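Local coordinates for conserved hypothetical protein (Sulfolobus solfataricus, PDB 2GF6), which binds coenzyme A and probably hydrolyses fatty acyl-CoA thioesters, as a member of the hot-dog-fold 4-hydroxybenzoyl-CoA thioesterase family, at residues I15-A20 and Y26-R31; R31-T36 and F93-L98; Y49-V52 and L56-V59. All blocks are in the same frame, centred on the assembly; numbering follows the deposited sequence.

Contact 1: I15-A20 and Y26-R31. With COA (coenzyme A), chain F.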
loop_
_atom_site.group_PDB
_atom_site.type_symbol
_atom_site.label_atom_id
_atom_site.label_comp_id
_atom_site.label_asym_id
_atom_site.label_seq_id
_atom_site.Cartn_x
_atom_site.Cartn_y
_atom_site.Cartn_z
ATOM N N ILE A 15 1.459 -2.343 11.761
ATOM C CA ILE A 15 0.036 -2.054 11.508
ATOM C C ILE A 15 -0.265 -1.908 10.023
ATOM O O ILE A 15 -1.323 -2.314 9.525
ATOM C CB ILE A 15 -0.424 -0.776 12.286
ATOM C CG1 ILE A 15 -1.936 -0.624 12.186
ATOM C CG2 ILE A 15 0.358 0.513 11.823
ATOM C CD1 ILE A 15 -2.693 -1.815 12.702
ATOM N N TYR A 16 0.668 -1.322 9.299
ATOM C CA TYR A 16 0.482 -1.169 7.878
ATOM C C TYR A 16 0.705 -2.506 7.131
ATOM O O TYR A 16 0.535 -2.579 5.907
ATOM C CB TYR A 16 1.381 -0.047 7.324
ATOM C CG TYR A 16 2.835 -0.124 7.743
ATOM C CD1 TYR A 16 3.704 -1.026 7.135
ATOM C CD2 TYR A 16 3.357 0.731 8.705
ATOM C CE1 TYR A 16 5.027 -1.118 7.509
ATOM C CE2 TYR A 16 4.711 0.636 9.098
ATOM C CZ TYR A 16 5.535 -0.298 8.480
ATOM O OH TYR A 16 6.883 -0.420 8.821
ATOM N N ASP A 17 1.096 -3.564 7.840
ATOM C CA ASP A 17 1.177 -4.900 7.194
ATOM C C ASP A 17 -0.108 -5.703 7.272
ATOM O O ASP A 17 -0.206 -6.782 6.688
ATOM C CB ASP A 17 2.312 -5.735 7.805
ATOM C CG ASP A 17 3.677 -5.119 7.557
ATOM O OD1 ASP A 17 3.912 -4.629 6.428
ATOM O OD2 ASP A 17 4.474 -5.099 8.504
ATOM N N THR A 18 -1.101 -5.175 7.975
ATOM C CA THR A 18 -2.326 -5.910 8.286
ATOM C C THR A 18 -3.551 -5.288 7.637
ATOM O O THR A 18 -3.537 -4.115 7.308
ATOM C CB THR A 18 -2.624 -5.838 9.796
ATOM O OG1 THR A 18 -2.841 -4.469 10.174
ATOM C CG2 THR A 18 -1.437 -6.385 10.623
ATOM N N ASP A 19 -4.629 -6.080 7.535
ATOM C CA ASP A 19 -5.935 -5.599 7.064
ATOM C C ASP A 19 -6.967 -5.963 8.110
ATOM O O ASP A 19 -6.587 -6.421 9.180
ATOM C CB ASP A 19 -6.267 -6.133 5.664
ATOM C CG ASP A 19 -6.455 -7.652 5.613
ATOM O OD1 ASP A 19 -6.703 -8.281 6.677
ATOM O OD2 ASP A 19 -6.342 -8.212 4.493
ATOM N N ALA A 20 -8.257 -5.732 7.859
ATOM C CA ALA A 20 -9.263 -5.992 8.922
ATOM C C ALA A 20 -9.377 -7.442 9.398
ATOM O O ALA A 20 -10.053 -7.689 10.399
ATOM C CB ALA A 20 -10.634 -5.509 8.515
ATOM N N TYR A 26 -1.518 -9.683 1.595
ATOM C CA TYR A 26 -0.732 -10.025 0.423
ATOM C C TYR A 26 0.487 -9.179 0.196
ATOM O O TYR A 26 1.533 -9.724 -0.184
ATOM C CB TYR A 26 -1.611 -9.857 -0.810
ATOM C CG TYR A 26 -1.096 -10.330 -2.156
ATOM C CD1 TYR A 26 -1.162 -11.668 -2.512
ATOM C CD2 TYR A 26 -0.679 -9.428 -3.112
ATOM C CE1 TYR A 26 -0.764 -12.112 -3.741
ATOM C CE2 TYR A 26 -0.273 -9.864 -4.397
ATOM C CZ TYR A 26 -0.327 -11.216 -4.694
ATOM O OH TYR A 26 0.034 -11.700 -5.911
ATOM N N ALA A 27 0.356 -7.861 0.336
ATOM C CA ALA A 27 1.445 -6.942 -0.021
ATOM C C ALA A 27 2.479 -6.970 1.062
ATOM O O ALA A 27 3.631 -6.655 0.839
ATOM C CB ALA A 27 0.910 -5.486 -0.199
ATOM N N ALA A 28 2.075 -7.320 2.264
ATOM C CA ALA A 28 3.028 -7.348 3.355
ATOM C C ALA A 28 4.159 -8.318 3.032
ATOM O O ALA A 28 5.357 -8.045 3.293
ATOM C CB ALA A 28 2.333 -7.747 4.614
ATOM N N TYR A 29 3.792 -9.441 2.426
ATOM C CA TYR A 29 4.764 -10.512 2.159
ATOM C C TYR A 29 5.784 -10.054 1.139
ATOM O O TYR A 29 6.959 -10.433 1.209
ATOM C CB TYR A 29 4.038 -11.817 1.764
ATOM C CG TYR A 29 3.362 -12.495 2.967
ATOM C CD1 TYR A 29 4.092 -13.289 3.845
ATOM C CD2 TYR A 29 2.024 -12.283 3.264
ATOM C CE1 TYR A 29 3.506 -13.863 4.943
ATOM C CE2 TYR A 29 1.429 -12.866 4.361
ATOM C CZ TYR A 29 2.167 -13.648 5.201
ATOM O OH TYR A 29 1.595 -14.243 6.323
ATOM N N TYR A 30 5.343 -9.199 0.219
ATOM C CA TYR A 30 6.214 -8.502 -0.729
ATOM C C TYR A 30 7.128 -7.559 0.004
ATOM O O TYR A 30 8.273 -7.378 -0.380
ATOM C CB TYR A 30 5.359 -7.721 -1.733
ATOM C CG TYR A 30 6.107 -6.851 -2.768
ATOM C CD1 TYR A 30 6.618 -7.400 -3.940
ATOM C CD2 TYR A 30 6.255 -5.488 -2.582
ATOM C CE1 TYR A 30 7.287 -6.611 -4.872
ATOM C CE2 TYR A 30 6.927 -4.700 -3.491
ATOM C CZ TYR A 30 7.430 -5.254 -4.640
ATOM O OH TYR A 30 8.067 -4.444 -5.593
ATOM N N ARG A 31 6.625 -6.925 1.053
ATOM C CA ARG A 31 7.465 -6.045 1.813
ATOM C C ARG A 31 8.573 -6.898 2.352
ATOM O O ARG A 31 9.711 -6.540 2.295
ATOM C CB ARG A 31 6.708 -5.342 2.955
ATOM C CG ARG A 31 7.568 -4.254 3.635
ATOM C CD ARG A 31 6.845 -3.406 4.673
ATOM N NE ARG A 31 6.697 -4.063 5.968
ATOM C CZ ARG A 31 7.675 -4.303 6.847
ATOM N NH1 ARG A 31 8.942 -4.018 6.587
ATOM N NH2 ARG A 31 7.371 -4.881 8.004
HETATM N N1A COA F . -4.439 -25.678 -2.559
HETATM C C2A COA F . -5.516 -26.548 -2.639
HETATM N N3A COA F . -6.175 -26.950 -1.492
HETATM C C4A COA F . -5.764 -26.505 -0.286
HETATM C C5A COA F . -4.684 -25.642 -0.176
HETATM C C6A COA F . -4.019 -25.221 -1.317
HETATM N N6A COA F . -2.998 -24.375 -1.201
HETATM N N7A COA F . -4.493 -25.369 1.130
HETATM C C8A COA F . -5.421 -26.029 1.844
HETATM N N9A COA F . -6.214 -26.742 0.981
HETATM C C1B COA F . -7.281 -27.707 1.335
HETATM C C2B COA F . -6.802 -28.765 2.322
HETATM O O2B COA F . -6.310 -29.910 1.683
HETATM C C3B COA F . -8.059 -29.044 3.102
HETATM O O3B COA F . -8.884 -29.917 2.382
HETATM P P3B COA F . -9.303 -31.305 3.068
HETATM O O7A COA F . -10.142 -32.059 2.063
HETATM O O8A COA F . -10.096 -31.026 4.347
HETATM O O9A COA F . -8.014 -32.067 3.325
HETATM C C4B COA F . -8.746 -27.702 3.171
HETATM O O4B COA F . -8.381 -27.062 1.961
HETATM C C5B COA F . -8.275 -26.884 4.365
HETATM O O5B COA F . -6.906 -27.096 4.630
HETATM P P1A COA F . -6.412 -27.366 6.138
HETATM O O1A COA F . -4.901 -27.302 6.221
HETATM O O2A COA F . -6.910 -28.696 6.639
HETATM O O3A COA F . -7.029 -26.092 6.925
HETATM P P2A COA F . -6.797 -25.770 8.496
HETATM O O4A COA F . -5.602 -26.511 9.023
HETATM O O5A COA F . -8.087 -26.054 9.251
HETATM O O6A COA F . -6.496 -24.199 8.559
HETATM C CBP COA F . -5.434 -22.234 7.949
HETATM C CCP COA F . -6.068 -23.504 7.420
HETATM C CDP COA F . -4.559 -22.547 9.173
HETATM C CEP COA F . -6.576 -21.298 8.347
HETATM C CAP COA F . -4.515 -21.689 6.861
HETATM O OAP COA F . -3.420 -22.555 6.692
HETATM C C9P COA F . -3.975 -20.325 7.178
HETATM O O9P COA F . -4.304 -19.638 8.343
HETATM N N8P COA F . -3.188 -19.816 6.264
HETATM C C7P COA F . -2.624 -18.507 6.442
HETATM C C6P COA F . -3.573 -17.494 5.858
HETATM C C5P COA F . -2.806 -16.233 5.622
HETATM O O5P COA F . -2.191 -15.683 6.544
HETATM N N4P COA F . -2.824 -15.837 4.372
HETATM C C3P COA F . -3.323 -14.558 3.984
HETATM C C2P COA F . -2.172 -13.599 3.831
HETATM S S1P COA F . -1.848 -13.098 2.135
#
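D17 turns its carboxylate out on the far side from its own carbonyl carbon (chi1 -64°), while R31 starts extended and then bends at chi3 (79°), which swings NE and NH2 round to meet it. The grip is side-on and bidentate: R31 NE to D17 OD1 at 2.9 Å, and R31 NH2 to D17 OD2 also at 2.9 Å. The two planes are nearly coplanar, 14° apart. OD1 accepts through its syn lone pair, and OD2 is met on its syn side from slightly outside the carboxylate plane. Two straight bonds of this kind fix the rotation of both groups.

Beside the salt bridge the backbones come close, with D17 CA and A28 CA 4.9 Å apart. A28 has only a methyl to offer, and its CB rests 3.4 Å from D17 O and 3.8 Å from D17 CB. Y16 turns its ring steeply against the guanidinium: CE1 lies 3.7 Å from R31 NE, which sits at the ring edge, and the OH reaches over one guanidinium face toward N35 of the fourth subunit, to which it is hydrogen-bonded.

R31 NH1 has a second acid, D11, and D17 OD2 also accepts from the backbone N of R14, so the ion pair belongs to a buried charged network. At the start of segment Y26-R31, Y26 N is 3.5 Å from COA S1P, and Y29 CE2 packs on C2P of the ligand. The salt bridge thus pins the loop after strand 8-12 to the central helix of a hot-dog fold, beside the thiol end of the coenzyme A pocket.

Contact 2: R31-T36 and F93-L98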
loop_
_atom_site.group_PDB
_atom_site.type_symbol
_atom_site.label_atom_id
_atom_site.label_comp_id
_atom_site.label_asym_id
_atom_site.label_seq_id
_atom_site.Cartn_x
_atom_site.Cartn_y
_atom_site.Cartn_z
ATOM N N ARG A 31 6.625 -6.925 1.053
ATOM C CA ARG A 31 7.465 -6.045 1.813
ATOM C C ARG A 31 8.573 -6.898 2.352
ATOM O O ARG A 31 9.711 -6.540 2.295
ATOM C CB ARG A 31 6.708 -5.342 2.955
ATOM C CG ARG A 31 7.568 -4.254 3.635
ATOM C CD ARG A 31 6.845 -3.406 4.673
ATOM N NE ARG A 31 6.697 -4.063 5.968
ATOM C CZ ARG A 31 7.675 -4.303 6.847
ATOM N NH1 ARG A 31 8.942 -4.018 6.587
ATOM N NH2 ARG A 31 7.371 -4.881 8.004
ATOM N N PHE A 32 8.227 -8.063 2.873
ATOM C CA PHE A 32 9.232 -8.855 3.563
ATOM C C PHE A 32 10.279 -9.409 2.591
ATOM O O PHE A 32 11.466 -9.379 2.899
ATOM C CB PHE A 32 8.594 -10.013 4.338
ATOM C CG PHE A 32 7.478 -9.593 5.255
ATOM C CD1 PHE A 32 7.585 -8.459 6.056
ATOM C CD2 PHE A 32 6.312 -10.343 5.320
ATOM C CE1 PHE A 32 6.547 -8.089 6.918
ATOM C CE2 PHE A 32 5.266 -9.968 6.143
ATOM C CZ PHE A 32 5.390 -8.843 6.953
ATOM N N PHE A 33 9.842 -9.975 1.462
ATOM C CA PHE A 33 10.776 -10.687 0.608
ATOM C C PHE A 33 11.638 -9.703 -0.208
ATOM O O PHE A 33 12.848 -9.947 -0.413
ATOM C CB PHE A 33 10.083 -11.832 -0.176
ATOM C CG PHE A 33 9.128 -11.411 -1.266
ATOM C CD1 PHE A 33 9.544 -10.636 -2.350
ATOM C CD2 PHE A 33 7.842 -11.922 -1.290
ATOM C CE1 PHE A 33 8.663 -10.306 -3.382
ATOM C CE2 PHE A 33 6.959 -11.598 -2.328
ATOM C CZ PHE A 33 7.380 -10.794 -3.376
ATOM N N THR A 34 11.053 -8.552 -0.561
ATOM C CA THR A 34 11.811 -7.435 -1.173
ATOM C C THR A 34 12.943 -6.959 -0.261
ATOM O O THR A 34 14.077 -6.839 -0.681
ATOM C CB THR A 34 10.855 -6.269 -1.535
ATOM O OG1 THR A 34 9.818 -6.801 -2.346
ATOM C CG2 THR A 34 11.584 -5.147 -2.335
ATOM N N ASN A 35 12.639 -6.724 1.008
ATOM C CA ASN A 35 13.681 -6.404 1.957
ATOM C C ASN A 35 14.724 -7.510 2.006
ATOM O O ASN A 35 15.929 -7.249 2.048
ATOM C CB ASN A 35 13.094 -6.189 3.349
ATOM C CG ASN A 35 12.288 -4.911 3.462
ATOM O OD1 ASN A 35 12.479 -3.961 2.691
ATOM N ND2 ASN A 35 11.382 -4.880 4.430
ATOM N N THR A 36 14.276 -8.758 2.015
ATOM C CA THR A 36 15.249 -9.869 2.098
ATOM C C THR A 36 16.158 -9.877 0.858
ATOM O O THR A 36 17.408 -9.982 0.972
ATOM C CB THR A 36 14.537 -11.219 2.293
ATOM O OG1 THR A 36 13.712 -11.143 3.453
ATOM C CG2 THR A 36 15.512 -12.354 2.478
ATOM N N PHE A 93 14.254 -16.409 -6.668
ATOM C CA PHE A 93 14.509 -16.134 -5.285
ATOM C C PHE A 93 13.480 -16.903 -4.506
ATOM O O PHE A 93 12.362 -16.445 -4.392
ATOM C CB PHE A 93 14.361 -14.633 -5.015
ATOM C CG PHE A 93 15.514 -13.808 -5.513
ATOM C CD1 PHE A 93 16.744 -13.874 -4.881
ATOM C CD2 PHE A 93 15.375 -12.954 -6.608
ATOM C CE1 PHE A 93 17.814 -13.105 -5.319
ATOM C CE2 PHE A 93 16.449 -12.188 -7.047
ATOM C CZ PHE A 93 17.668 -12.267 -6.406
ATOM N N GLU A 94 13.848 -18.095 -4.037
ATOM C CA GLU A 94 12.996 -18.927 -3.162
ATOM C C GLU A 94 13.093 -18.409 -1.730
ATOM O O GLU A 94 14.167 -17.999 -1.309
ATOM C CB GLU A 94 13.461 -20.374 -3.182
ATOM C CG GLU A 94 13.626 -21.009 -4.566
ATOM C CD GLU A 94 13.976 -22.519 -4.505
ATOM O OE1 GLU A 94 14.716 -22.966 -3.594
ATOM O OE2 GLU A 94 13.530 -23.264 -5.398
ATOM N N PHE A 95 11.994 -18.439 -0.974
ATOM C CA PHE A 95 12.014 -17.927 0.391
ATOM C C PHE A 95 11.101 -18.709 1.320
ATOM O O PHE A 95 10.118 -19.290 0.866
ATOM C CB PHE A 95 11.644 -16.441 0.429
ATOM C CG PHE A 95 10.225 -16.150 0.019
ATOM C CD1 PHE A 95 9.170 -16.308 0.928
ATOM C CD2 PHE A 95 9.926 -15.686 -1.274
ATOM C CE1 PHE A 95 7.852 -16.037 0.558
ATOM C CE2 PHE A 95 8.594 -15.413 -1.644
ATOM C CZ PHE A 95 7.561 -15.593 -0.716
ATOM N N LYS A 96 11.454 -18.721 2.605
ATOM C CA LYS A 96 10.619 -19.264 3.670
ATOM C C LYS A 96 10.484 -18.197 4.719
ATOM O O LYS A 96 11.452 -17.487 5.000
ATOM C CB LYS A 96 11.265 -20.480 4.317
ATOM C CG LYS A 96 11.623 -21.591 3.348
ATOM C CD LYS A 96 12.254 -22.787 4.040
ATOM C CE LYS A 96 12.355 -23.977 3.076
ATOM N NZ LYS A 96 12.725 -25.228 3.793
ATOM N N VAL A 97 9.295 -18.090 5.309
ATOM C CA VAL A 97 9.099 -17.247 6.485
ATOM C C VAL A 97 8.894 -18.116 7.722
ATOM O O VAL A 97 8.122 -19.074 7.701
ATOM C CB VAL A 97 7.927 -16.275 6.321
ATOM C CG1 VAL A 97 7.802 -15.345 7.549
ATOM C CG2 VAL A 97 8.110 -15.436 5.065
ATOM N N LEU A 98 9.619 -17.790 8.782
ATOM C CA LEU A 98 9.479 -18.496 10.068
ATOM C C LEU A 98 8.988 -17.554 11.154
ATOM O O LEU A 98 9.239 -16.340 11.125
ATOM C CB LEU A 98 10.804 -19.102 10.529
ATOM C CG LEU A 98 11.416 -20.275 9.779
ATOM C CD1 LEU A 98 11.715 -19.921 8.352
ATOM C CD2 LEU A 98 12.675 -20.661 10.496
#
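The helix segment R31-T36 passes over the strand segment F93-L98 with F33 and F95 as the nearest residues, their CA atoms 7.3 Å apart, which is wide enough for side chains to fill the gap. Both residues point their CB toward the opposing segment, and these two phenylalanines carry the contact.

The CG of F33 lies between its backbone N and carbonyl carbon (chi1 70°), a staggered position that is uncommon for an aromatic residue in a helix. F95 makes the same choice on the strand. The result is that CB of F33 stands over one face of the F95 ring, 4.2 Å from its centroid and 18° off the ring normal, displaced toward the rim: a CH-pi contact. The F33 ring itself is slid well aside. Its centroid is 5.2 Å from that of F95 with the planes at 28°, so the two rings barely overlap, and the closest approach is made by CD2 of F33 to CE2 of F95 at 3.6 Å. CZ of F95 lies 3.7 Å from the same F33 CD2. Between these two segments the contact is one of dispersion and fit, with no polar bond.

Within the helix, F32 O accepts from both T36 N and T36 OG1, the latter at 2.9 Å; the donors arrive from opposite faces of the carbonyl plane, and the bond gives the hydroxyl of the buried T36 an acceptor.

F33 also meets the ring of Y30 and packs on V109 of strand 102-115, while T36 leans on V79 and L81 of strand 76-85 and on F9 of strand 8-12. Strand 90-99 is hydrogen-bonded to 76-85 on one edge and to 102-115 on the other, so helix 26-45 lies against the middle of the curved sheet.

Contact 3: Y49-V52 and L56-V59; sequences YPIV and LWFV
P50 O accepts a hydrogen bond from F58 N at 2.7 Å, nearly straight (166° at the hydrogen) and in the carbonyl plane. The same oxygen is approached by W57 CA at 3.4 Å in a weak CA-H...O contact. The second backbone bond runs from V52 N to L56 O at 3.0 Å; its N-H is bent, 138° at the hydrogen, although the donor lies almost in line with the carbonyl. Between these two bonds, I51 and W57 form the antiparallel non-hydrogen-bonded pair of the hairpin.

What remains across the contact is apolar. With CG1 on the opposite side of CB from its carbonyl carbon, I51 runs alongside W57 and lays CG1 over one face of the indole, 3.9 Å from the centroid of the five-membered ring and 9° off its normal, a clear CH-pi contact. On the face across from this pair, V52 CG2 touches L56 CG at 4.0 Å and F58 CE2 at 3.7 Å. P50, joined to Y49 by a cis peptide bond, sets its CB above the centre of the Y49 ring.

Several other polar groups have partners outside the two segments. Y49 OH is hydrogen-bonded to Q111 OE1 of strand 102-115, and F58 O accepts from Q21 NE2 of the third subunit. Backbone bonds also join W57 to I114 and V59 to I112, so the second strand of the hairpin is tied into the main sheet on its far edge.

Only two conventional hydrogen bonds therefore link the segments, and a proline cannot supply a third from its N. This chemistry is consistent with a short hairpin joined by two backbone bonds and apolar packing, its second strand being further held by strand 102-115, with W57 also resting on W119 of the coenzyme A pocket.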
loop_
_atom_site.group_PDB
_atom_site.type_symbol
_atom_site.label_atom_id
_atom_site.label_comp_id
_atom_site.label_asym_id
_atom_site.label_seq_id
_atom_site.Cartn_x
_atom_site.Cartn_y
_atom_site.Cartn_z
ATOM N N TYR A 49 19.080 -2.437 -5.745
ATOM C CA TYR A 49 18.081 -3.357 -6.269
ATOM C C TYR A 49 16.718 -2.738 -5.988
ATOM O O TYR A 49 16.525 -2.241 -4.889
ATOM C CB TYR A 49 18.197 -4.731 -5.570
ATOM C CG TYR A 49 16.952 -5.603 -5.647
ATOM C CD1 TYR A 49 15.886 -5.407 -4.756
ATOM C CD2 TYR A 49 16.843 -6.637 -6.585
ATOM C CE1 TYR A 49 14.738 -6.204 -4.799
ATOM C CE2 TYR A 49 15.695 -7.447 -6.645
ATOM C CZ TYR A 49 14.644 -7.222 -5.745
ATOM O OH TYR A 49 13.483 -7.991 -5.745
ATOM N N PRO A 50 15.756 -2.814 -6.945
ATOM C CA PRO A 50 15.753 -3.526 -8.239
ATOM C C PRO A 50 16.219 -2.671 -9.420
ATOM O O PRO A 50 16.326 -3.173 -10.536
ATOM C CB PRO A 50 14.284 -3.950 -8.395
ATOM C CG PRO A 50 13.506 -2.968 -7.545
ATOM C CD PRO A 50 14.471 -2.129 -6.738
ATOM N N ILE A 51 16.529 -1.391 -9.158
ATOM C CA ILE A 51 17.063 -0.515 -10.169
ATOM C C ILE A 51 18.562 -0.402 -9.915
ATOM O O ILE A 51 19.004 0.249 -8.960
ATOM C CB ILE A 51 16.376 0.872 -10.132
ATOM C CG1 ILE A 51 14.884 0.713 -10.490
ATOM C CG2 ILE A 51 17.088 1.832 -11.018
ATOM C CD1 ILE A 51 14.085 2.015 -10.458
ATOM N N VAL A 52 19.338 -1.047 -10.767
ATOM C CA VAL A 52 20.781 -1.046 -10.614
ATOM C C VAL A 52 21.379 0.242 -11.194
ATOM O O VAL A 52 22.139 0.929 -10.532
ATOM C CB VAL A 52 21.387 -2.288 -11.277
ATOM C CG1 VAL A 52 22.848 -2.453 -10.842
ATOM C CG2 VAL A 52 20.537 -3.528 -10.940
ATOM N N LEU A 56 20.033 -1.061 -16.485
ATOM C CA LEU A 56 19.877 -2.383 -15.841
ATOM C C LEU A 56 18.920 -2.352 -14.690
ATOM O O LEU A 56 19.229 -1.793 -13.624
ATOM C CB LEU A 56 21.218 -2.909 -15.343
ATOM C CG LEU A 56 21.292 -4.349 -14.817
ATOM C CD1 LEU A 56 20.868 -5.389 -15.865
ATOM C CD2 LEU A 56 22.696 -4.659 -14.341
ATOM N N TRP A 57 17.764 -2.979 -14.911
ATOM C CA TRP A 57 16.736 -3.185 -13.883
ATOM C C TRP A 57 16.426 -4.669 -13.681
ATOM O O TRP A 57 16.642 -5.453 -14.591
ATOM C CB TRP A 57 15.449 -2.529 -14.345
ATOM C CG TRP A 57 15.417 -1.017 -14.301
ATOM C CD1 TRP A 57 16.469 -0.143 -14.103
ATOM C CD2 TRP A 57 14.269 -0.213 -14.543
ATOM N NE1 TRP A 57 16.016 1.148 -14.171
ATOM C CE2 TRP A 57 14.664 1.131 -14.436
ATOM C CE3 TRP A 57 12.926 -0.504 -14.821
ATOM C CZ2 TRP A 57 13.763 2.187 -14.610
ATOM C CZ3 TRP A 57 12.050 0.532 -14.988
ATOM C CH2 TRP A 57 12.473 1.867 -14.895
ATOM N N PHE A 58 15.884 -5.026 -12.508
ATOM C CA PHE A 58 15.274 -6.330 -12.270
ATOM C C PHE A 58 13.744 -6.157 -12.217
ATOM O O PHE A 58 13.224 -5.277 -11.512
ATOM C CB PHE A 58 15.787 -6.947 -10.957
ATOM C CG PHE A 58 17.213 -7.423 -11.037
ATOM C CD1 PHE A 58 17.509 -8.651 -11.608
ATOM C CD2 PHE A 58 18.258 -6.636 -10.570
ATOM C CE1 PHE A 58 18.831 -9.082 -11.713
ATOM C CE2 PHE A 58 19.604 -7.063 -10.670
ATOM C CZ PHE A 58 19.890 -8.273 -11.247
ATOM N N VAL A 59 13.033 -6.977 -12.978
ATOM C CA VAL A 59 11.575 -6.965 -12.965
ATOM C C VAL A 59 11.052 -8.363 -12.733
ATOM O O VAL A 59 11.593 -9.310 -13.297
ATOM C CB VAL A 59 10.949 -6.343 -14.274
ATOM C CG1 VAL A 59 11.528 -4.943 -14.541
ATOM C CG2 VAL A 59 11.108 -7.236 -15.490
#

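Overall arrangement
Contacts 1 and 2 follow each other along helix 26-45 and share R31; their centres are about 13 Å apart, and D17 OD2 comes within 4.0 Å of F32 CE1. Contact 3 occupies the hairpin that follows the helix, its centre about 17 Å from that of contact 2 and about 23 Å from that of contact 1, and falls in sequence between the two segments of contact 2. It meets the helix where T34 CG2 lies 4.1 Å from Y49 CE1. The helix is thus tied to the preceding loop, to the middle of the sheet and to the next hairpin. All three contacts touch the fourth subunit, so the helix-on-sheet unit is also part of the tetramer's packing.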